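Local coordinates for protein peptidoglycan glycosyltransferase (Burkholderia ambifaria, PDB 5UY7) that is a penicillin-binding protein, with a dimerisation domain and a second domain of the beta-lactamase-like fold, at residues A[225-230]-A[234-239]; A[393-398]-A[407-412]. One frame throughout, in Å; residues are numbered along the deposited sequence. Where two conformers were deposited one is given.

Interaction 1 of 2, residues A[225-230]-A[234-239]; sequences AMVVDV and EVLALV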
ATOM      1  N   ALA A 225      -4.486  10.239  -7.085  1.00 17.12           N
ATOM      2  CA  ALA A 225      -3.763  10.420  -5.830  1.00 15.85           C
ATOM      3  C   ALA A 225      -4.749  10.703  -4.714  1.00 16.93           C
ATOM      4  O   ALA A 225      -5.725  11.430  -4.915  1.00 17.46           O
ATOM      5  CB  ALA A 225      -2.762  11.573  -5.928  1.00 16.20           C
ATOM      6  N   MET A 226      -4.492  10.149  -3.528  1.00 14.60           N
ATOM      7  CA  MET A 226      -5.302  10.557  -2.396  1.00 16.27           C
ATOM      8  C   MET A 226      -4.438  10.596  -1.150  1.00 17.50           C
ATOM      9  O   MET A 226      -3.411   9.916  -1.054  1.00 17.12           O
ATOM     10  CB  MET A 226      -6.549   9.672  -2.192  1.00 22.17           C
ATOM     11  CG  MET A 226      -6.331   8.240  -1.798  1.00 25.59           C
ATOM     12  SD  MET A 226      -7.922   7.359  -1.692  1.00 21.43           S
ATOM     13  CE  MET A 226      -8.529   7.819  -0.080  1.00 25.11           C
ATOM     14  N   VAL A 227      -4.850  11.444  -0.220  1.00 14.74           N
ATOM     15  CA  VAL A 227      -4.147  11.660   1.038  1.00 14.04           C
ATOM     16  C   VAL A 227      -5.163  11.496   2.154  1.00 16.56           C
ATOM     17  O   VAL A 227      -6.245  12.095   2.103  1.00 17.17           O
ATOM     18  CB  VAL A 227      -3.496  13.055   1.092  1.00 14.96           C
ATOM     19  CG1 VAL A 227      -2.725  13.236   2.410  1.00 14.35           C
ATOM     20  CG2 VAL A 227      -2.557  13.262  -0.089  1.00 16.00           C
ATOM     21  N   VAL A 228      -4.838  10.661   3.140  1.00 13.14           N
ATOM     22  CA  VAL A 228      -5.739  10.359   4.246  1.00 13.48           C
ATOM     23  C   VAL A 228      -5.071  10.775   5.551  1.00 16.10           C
ATOM     24  O   VAL A 228      -3.903  10.447   5.791  1.00 16.15           O
ATOM     25  CB  VAL A 228      -6.094   8.861   4.293  1.00 14.58           C
ATOM     26  CG1 VAL A 228      -7.042   8.589   5.463  1.00 17.65           C
ATOM     27  CG2 VAL A 228      -6.733   8.414   2.972  1.00 16.32           C
ATOM     28  N   ASP A 229      -5.822  11.465   6.405  1.00 14.31           N
ATOM     29  CA  ASP A 229      -5.362  11.751   7.761  1.00 15.05           C
ATOM     30  C   ASP A 229      -5.441  10.486   8.616  1.00 17.24           C
ATOM     31  O   ASP A 229      -6.525   9.930   8.816  1.00 19.76           O
ATOM     32  CB  ASP A 229      -6.210  12.872   8.367  1.00 16.18           C
ATOM     33  CG  ASP A 229      -5.795  13.221   9.785  1.00 24.91           C
ATOM     34  OD1 ASP A 229      -4.643  13.638   9.987  1.00 27.04           O
ATOM     35  OD2 ASP A 229      -6.623  13.093  10.707  1.00 31.35           O
ATOM     36  N   VAL A 230      -4.290  10.046   9.136  1.00 16.49           N
ATOM     37  CA  VAL A 230      -4.223   8.788   9.886  1.00 19.20           C
ATOM     38  C   VAL A 230      -5.079   8.845  11.148  1.00 21.26           C
ATOM     39  O   VAL A 230      -5.733   7.860  11.515  1.00 23.88           O
ATOM     40  CB  VAL A 230      -2.751   8.457  10.212  1.00 17.19           C
ATOM     41  CG1 VAL A 230      -2.650   7.284  11.173  1.00 22.19           C
ATOM     42  CG2 VAL A 230      -2.008   8.150   8.926  1.00 19.86           C
ATOM     43  N   GLU A 234     -10.022  11.074   7.773  1.00 17.77           N
ATOM     44  CA  GLU A 234     -10.513  12.076   6.841  1.00 17.78           C
ATOM     45  C   GLU A 234      -9.678  12.081   5.566  1.00 19.36           C
ATOM     46  O   GLU A 234      -8.445  12.039   5.612  1.00 19.13           O
ATOM     47  CB  GLU A 234     -10.479  13.464   7.487  1.00 18.14           C
ATOM     48  CG  GLU A 234     -11.559  13.694   8.531  1.00 20.35           C
ATOM     49  CD  GLU A 234     -11.383  15.003   9.289  1.00 24.00           C
ATOM     50  OE1 GLU A 234     -10.595  15.861   8.843  1.00 32.06           O
ATOM     51  OE2 GLU A 234     -12.032  15.172  10.335  1.00 27.88           O
ATOM     52  N   VAL A 235     -10.356  12.143   4.423  1.00 16.93           N
ATOM     53  CA  VAL A 235      -9.677  12.315   3.143  1.00 15.73           C
ATOM     54  C   VAL A 235      -9.290  13.780   3.004  1.00 17.29           C
ATOM     55  O   VAL A 235     -10.156  14.659   2.981  1.00 19.23           O
ATOM     56  CB  VAL A 235     -10.569  11.866   1.979  1.00 16.72           C
ATOM     57  CG1 VAL A 235      -9.889  12.176   0.639  1.00 18.67           C
ATOM     58  CG2 VAL A 235     -10.848  10.385   2.085  1.00 19.49           C
ATOM     59  N   LEU A 236      -7.986  14.049   2.940  1.00 14.14           N
ATOM     60  CA  LEU A 236      -7.497  15.414   2.800  1.00 16.45           C
ATOM     61  C   LEU A 236      -7.340  15.824   1.346  1.00 16.59           C
ATOM     62  O   LEU A 236      -7.394  17.024   1.036  1.00 17.37           O
ATOM     63  CB  LEU A 236      -6.149  15.567   3.516  1.00 17.21           C
ATOM     64  CG  LEU A 236      -6.162  15.223   5.008  1.00 18.66           C
ATOM     65  CD1 LEU A 236      -4.755  15.379   5.585  1.00 21.46           C
ATOM     66  CD2 LEU A 236      -7.138  16.121   5.755  1.00 21.41           C
ATOM     67  N   ALA A 237      -7.138  14.855   0.454  1.00 16.26           N
ATOM     68  CA  ALA A 237      -7.032  15.127  -0.972  1.00 15.81           C
ATOM     69  C   ALA A 237      -7.512  13.904  -1.726  1.00 15.80           C
ATOM     70  O   ALA A 237      -7.271  12.773  -1.301  1.00 15.27           O
ATOM     71  CB  ALA A 237      -5.597  15.477  -1.384  1.00 18.71           C
ATOM     72  N   LEU A 238      -8.181  14.141  -2.850  1.00 15.13           N
ATOM     73  CA  LEU A 238      -8.687  13.053  -3.681  1.00 16.89           C
ATOM     74  C   LEU A 238      -8.714  13.598  -5.100  1.00 20.11           C
ATOM     75  O   LEU A 238      -9.546  14.458  -5.401  1.00 19.43           O
ATOM     76  CB  LEU A 238     -10.077  12.627  -3.205  1.00 17.29           C
ATOM     77  CG  LEU A 238     -10.805  11.427  -3.811  1.00 25.69           C
ATOM     78  CD1 LEU A 238     -10.259  10.146  -3.245  1.00 24.00           C
ATOM     79  CD2 LEU A 238     -12.296  11.531  -3.516  1.00 32.30           C
ATOM     80  N   VAL A 239      -7.781  13.160  -5.950  1.00 15.80           N
ATOM     81  CA  VAL A 239      -7.580  13.766  -7.263  1.00 18.29           C
ATOM     82  C   VAL A 239      -7.541  12.689  -8.336  1.00 19.33           C
ATOM     83  O   VAL A 239      -6.799  11.711  -8.213  1.00 19.68           O
ATOM     84  CB  VAL A 239      -6.281  14.597  -7.317  1.00 19.35           C
ATOM     85  CG1 VAL A 239      -6.106  15.219  -8.714  1.00 23.93           C
ATOM     86  CG2 VAL A 239      -6.311  15.684  -6.272  1.00 24.30           C
TER

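Interaction 2 of 2, residues A[393-398]-A[407-412]; sequences LARAYT and MPVTIF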
ATOM      1  N   LEU A 393      -6.843   0.391  -1.173  1.00 17.98           N
ATOM      2  CA  LEU A 393      -5.463   0.259  -0.704  1.00 16.13           C
ATOM      3  C   LEU A 393      -5.096   1.373   0.266  1.00 17.34           C
ATOM      4  O   LEU A 393      -4.429   1.128   1.281  1.00 16.53           O
ATOM      5  CB  LEU A 393      -4.501   0.262  -1.893  1.00 16.90           C
ATOM      6  CG  LEU A 393      -4.539  -0.988  -2.780  1.00 16.40           C
ATOM      7  CD1 LEU A 393      -3.621  -0.775  -3.984  1.00 19.95           C
ATOM      8  CD2 LEU A 393      -4.126  -2.232  -1.987  1.00 16.10           C
ATOM      9  N   ALA A 394      -5.500   2.606  -0.035  1.00 15.18           N
ATOM     10  CA  ALA A 394      -5.220   3.706   0.882  1.00 13.92           C
ATOM     11  C   ALA A 394      -5.830   3.428   2.248  1.00 18.21           C
ATOM     12  O   ALA A 394      -5.161   3.573   3.279  1.00 15.98           O
ATOM     13  CB  ALA A 394      -5.744   5.024   0.311  1.00 14.97           C
ATOM     14  N   ARG A 395      -7.090   2.979   2.272  1.00 18.36           N
ATOM     15  CA  ARG A 395      -7.741   2.658   3.540  0.52 16.16           C
ATOM     16  C   ARG A 395      -7.030   1.515   4.250  1.00 17.26           C
ATOM     17  O   ARG A 395      -6.786   1.579   5.465  1.00 17.24           O
ATOM     18  CB  ARG A 395      -9.212   2.314   3.296  0.52 19.89           C
ATOM     19  CG  ARG A 395      -9.953   1.848   4.537  0.52 22.55           C
ATOM     20  CD  ARG A 395     -11.424   1.566   4.236  0.52 25.78           C
ATOM     21  NE  ARG A 395     -11.587   0.599   3.153  0.52 24.99           N
ATOM     22  CZ  ARG A 395     -12.754   0.269   2.610  0.52 34.33           C
ATOM     23  NH1 ARG A 395     -13.878   0.828   3.044  0.52 33.31           N
ATOM     24  NH2 ARG A 395     -12.799  -0.620   1.629  0.52 41.14           N
ATOM     25  N   ALA A 396      -6.686   0.459   3.507  1.00 15.33           N
ATOM     26  CA  ALA A 396      -5.990  -0.673   4.116  1.00 16.42           C
ATOM     27  C   ALA A 396      -4.685  -0.242   4.778  1.00 17.65           C
ATOM     28  O   ALA A 396      -4.355  -0.715   5.874  1.00 15.97           O
ATOM     29  CB  ALA A 396      -5.733  -1.758   3.066  1.00 16.00           C
ATOM     30  N   TYR A 397      -3.933   0.672   4.147  1.00 14.29           N
ATOM     31  CA  TYR A 397      -2.656   1.074   4.737  1.00 13.56           C
ATOM     32  C   TYR A 397      -2.839   1.889   6.016  1.00 15.23           C
ATOM     33  O   TYR A 397      -1.896   1.985   6.810  1.00 13.72           O
ATOM     34  CB  TYR A 397      -1.796   1.831   3.709  1.00 14.08           C
ATOM     35  CG  TYR A 397      -0.835   0.898   2.986  1.00 11.94           C
ATOM     36  CD1 TYR A 397      -1.306  -0.040   2.068  1.00 12.92           C
ATOM     37  CD2 TYR A 397       0.531   0.922   3.253  1.00 18.08           C
ATOM     38  CE1 TYR A 397      -0.442  -0.929   1.432  1.00 15.45           C
ATOM     39  CE2 TYR A 397       1.404   0.047   2.612  1.00 18.24           C
ATOM     40  CZ  TYR A 397       0.908  -0.871   1.699  1.00 17.86           C
ATOM     41  OH  TYR A 397       1.786  -1.746   1.081  1.00 18.43           O
ATOM     42  N   THR A 398      -4.031   2.458   6.255  1.00 16.25           N
ATOM     43  CA  THR A 398      -4.229   3.126   7.538  1.00 16.28           C
ATOM     44  C   THR A 398      -4.162   2.130   8.681  1.00 16.59           C
ATOM     45  O   THR A 398      -3.832   2.521   9.796  1.00 17.64           O
ATOM     46  CB  THR A 398      -5.557   3.912   7.612  1.00 16.58           C
ATOM     47  OG1 THR A 398      -6.684   3.013   7.595  1.00 18.96           O
ATOM     48  CG2 THR A 398      -5.649   4.947   6.470  1.00 18.55           C
ATOM     49  N   MET A 407      -8.957   2.747   9.940  1.00 22.55           N
ATOM     50  CA  MET A 407      -9.864   3.854  10.174  1.00 25.35           C
ATOM     51  C   MET A 407     -10.959   3.887   9.115  1.00 18.27           C
ATOM     52  O   MET A 407     -10.717   3.547   7.955  1.00 22.27           O
ATOM     53  CB  MET A 407      -9.093   5.171  10.147  1.00 29.49           C
ATOM     54  CG  MET A 407      -8.017   5.245  11.212  1.00 26.95           C
ATOM     55  SD  MET A 407      -8.780   5.225  12.851  1.00 36.03           S
ATOM     56  CE  MET A 407      -9.409   6.889  12.952  1.00 43.58           C
ATOM     57  N   PRO A 408     -12.178   4.281   9.480  1.00 21.13           N
ATOM     58  CA  PRO A 408     -13.196   4.531   8.454  1.00 23.73           C
ATOM     59  C   PRO A 408     -12.757   5.746   7.657  1.00 24.22           C
ATOM     60  O   PRO A 408     -12.498   6.810   8.224  1.00 27.64           O
ATOM     61  CB  PRO A 408     -14.470   4.807   9.264  1.00 25.97           C
ATOM     62  CG  PRO A 408     -14.127   4.466  10.696  1.00 36.45           C
ATOM     63  CD  PRO A 408     -12.654   4.644  10.823  1.00 31.86           C
ATOM     64  N   VAL A 409     -12.631   5.578   6.353  1.00 22.46           N
ATOM     65  CA  VAL A 409     -12.159   6.657   5.495  1.00 19.91           C
ATOM     66  C   VAL A 409     -13.369   7.399   4.948  1.00 23.70           C
ATOM     67  O   VAL A 409     -14.251   6.799   4.327  1.00 27.58           O
ATOM     68  CB  VAL A 409     -11.258   6.119   4.378  1.00 22.44           C
ATOM     69  CG1 VAL A 409     -10.889   7.226   3.431  1.00 26.43           C
ATOM     70  CG2 VAL A 409      -9.992   5.530   4.992  1.00 22.87           C
ATOM     71  N   THR A 410     -13.410   8.708   5.198  1.00 22.82           N
ATOM     72  CA  THR A 410     -14.577   9.546   4.979  1.00 25.02           C
ATOM     73  C   THR A 410     -14.142  10.826   4.284  1.00 23.83           C
ATOM     74  O   THR A 410     -13.030  11.311   4.506  1.00 21.73           O
ATOM     75  CB  THR A 410     -15.253   9.892   6.320  1.00 28.69           C
ATOM     76  OG1 THR A 410     -16.303  10.832   6.106  1.00 28.58           O
ATOM     77  CG2 THR A 410     -14.236  10.511   7.290  1.00 27.97           C
ATOM     78  N   ILE A 411     -15.019  11.383   3.448  1.00 21.46           N
ATOM     79  CA  ILE A 411     -14.742  12.684   2.850  1.00 21.54           C
ATOM     80  C   ILE A 411     -15.393  13.812   3.633  1.00 22.89           C
ATOM     81  O   ILE A 411     -15.386  14.957   3.181  1.00 23.35           O
ATOM     82  CB  ILE A 411     -15.148  12.746   1.367  1.00 28.46           C
ATOM     83  CG1 ILE A 411     -16.668  12.637   1.216  1.00 30.93           C
ATOM     84  CG2 ILE A 411     -14.416  11.676   0.572  1.00 32.47           C
ATOM     85  CD1 ILE A 411     -17.190  13.308  -0.033  1.00 38.56           C
ATOM     86  N   PHE A 412     -15.946  13.525   4.803  1.00 23.81           N
ATOM     87  CA  PHE A 412     -16.549  14.556   5.628  1.00 25.35           C
ATOM     88  C   PHE A 412     -15.718  14.784   6.883  1.00 25.55           C
ATOM     89  O   PHE A 412     -15.116  13.854   7.425  1.00 24.89           O
ATOM     90  CB  PHE A 412     -17.983  14.185   6.012  1.00 28.16           C
ATOM     91  CG  PHE A 412     -18.904  14.089   4.841  1.00 27.07           C
ATOM     92  CD1 PHE A 412     -19.569  15.211   4.376  1.00 34.55           C
ATOM     93  CD2 PHE A 412     -19.102  12.878   4.197  1.00 28.90           C
ATOM     94  CE1 PHE A 412     -20.420  15.126   3.289  1.00 41.93           C
ATOM     95  CE2 PHE A 412     -19.950  12.788   3.110  1.00 33.42           C
ATOM     96  CZ  PHE A 412     -20.607  13.911   2.655  1.00 36.23           C
TER
HETATM   97  O   HOH W   1     -14.198   3.743   4.601  1.00 44.89           O

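Interaction 1 of 2, residues A[225-230]-A[234-239]
Val227 O takes two backbone donors from the facing strand, a 2.7 Å hydrogen bond from Leu236 N and a weak one of 3.3 Å from Ala237 N. On one side of this fork Asp229 N binds Glu234 O at 2.8 Å, almost straight at 168°. On the other, Val227 N donates to Ala237 O and Ala225 exchanges bonds in both directions with Val239. One carbonyl facing two successive residues is a classic beta bulge: Leu236, with a near-helical psi of -26°, is the extra residue, and it shifts the register by one between the outermost strand 235-241 and strand 222-229 of the antiparallel sheet in the beta-lactamase-like fold of this penicillin-binding protein. Met226, Val228, Val235 and Leu238 share one face. Met226 CB lies 3.9 Å from Leu238 CD1, the two side chains running alongside each other; the Met226 chain then bends at chi3 (-81°), and CE comes crosswise to Val235 CG2 at 4.1 Å. Helix 390-401 packs on this face. Beneath helix 201-217, on the other face, Val227 CG2 touches Ala237 CB at 4.0 Å. At the turn, Leu236 CD1 rests against Asp229 CB, while Asp229 OD2 binds Thr232 OG1 and Glu234 OE2 binds Thr414 OG1.

Interaction 2 of 2, residues A[393-398]-A[407-412]
The guanidinium of Arg395 and the backbone of Val409 have a water between them: in the conformer given, one of two deposited, it accepts from Val409 N at 3.0 Å and only weakly from Arg395 NH1, so the arginine end of this link is doubtful. Farther along the same segment, the ring of Phe412 has Thr410 OG1 at its edge, in plane, and that oxygen accepts from Phe412 N at 3.0 Å to make an ST turn. On the side of the helix away from segment 407-412, the Tyr397 ring packs edge-to-face with Phe275 and its OH bonds Ile271 O. The contact joins helix 390-401, which lies against the central sheet of the beta-lactamase-like fold of this penicillin-binding protein, to the loop that follows strand 405-406. The direct polar link is Met407 N to Thr398 OG1, long at 3.3 Å but fairly straight at 164°. A chi1 of 68° places that hydroxyl between its own backbone N and carbonyl carbon, where it also donates to Arg395 O at 2.6 Å, one turn back and in the carbonyl plane. Two bonds grip Thr398 OG1, one given to the helix and one taken from the loop. Met407 bends at chi2 and chi3, and its side chain packs on His402 and Ile420. The aliphatic start of Arg395 slants across Val409, whose CG2 sits 3.7 Å from both CB and CG of the arginine.

In the fold
From the N-terminal end, interaction 1 comes first and closes the hairpin of strands 222-229 and 235-241, three residues lying between the two segments. The chain then runs through a long region of several helices and short strands before returning as helix 390-401; interaction 2 closes over eight residues, the end of the helix and strand 405-406 among them. The two closures follow in series, neither nested nor crossed, yet their centres are about 8 Å apart. They meet at Val235: its N probably donates a hydrogen bond to Thr410 O at 2.8 Å, and its CG2 packs on Val409 CG1. Segment 407-412 thus borders the outermost strand 235-241, while helix 390-401 covers the sheet.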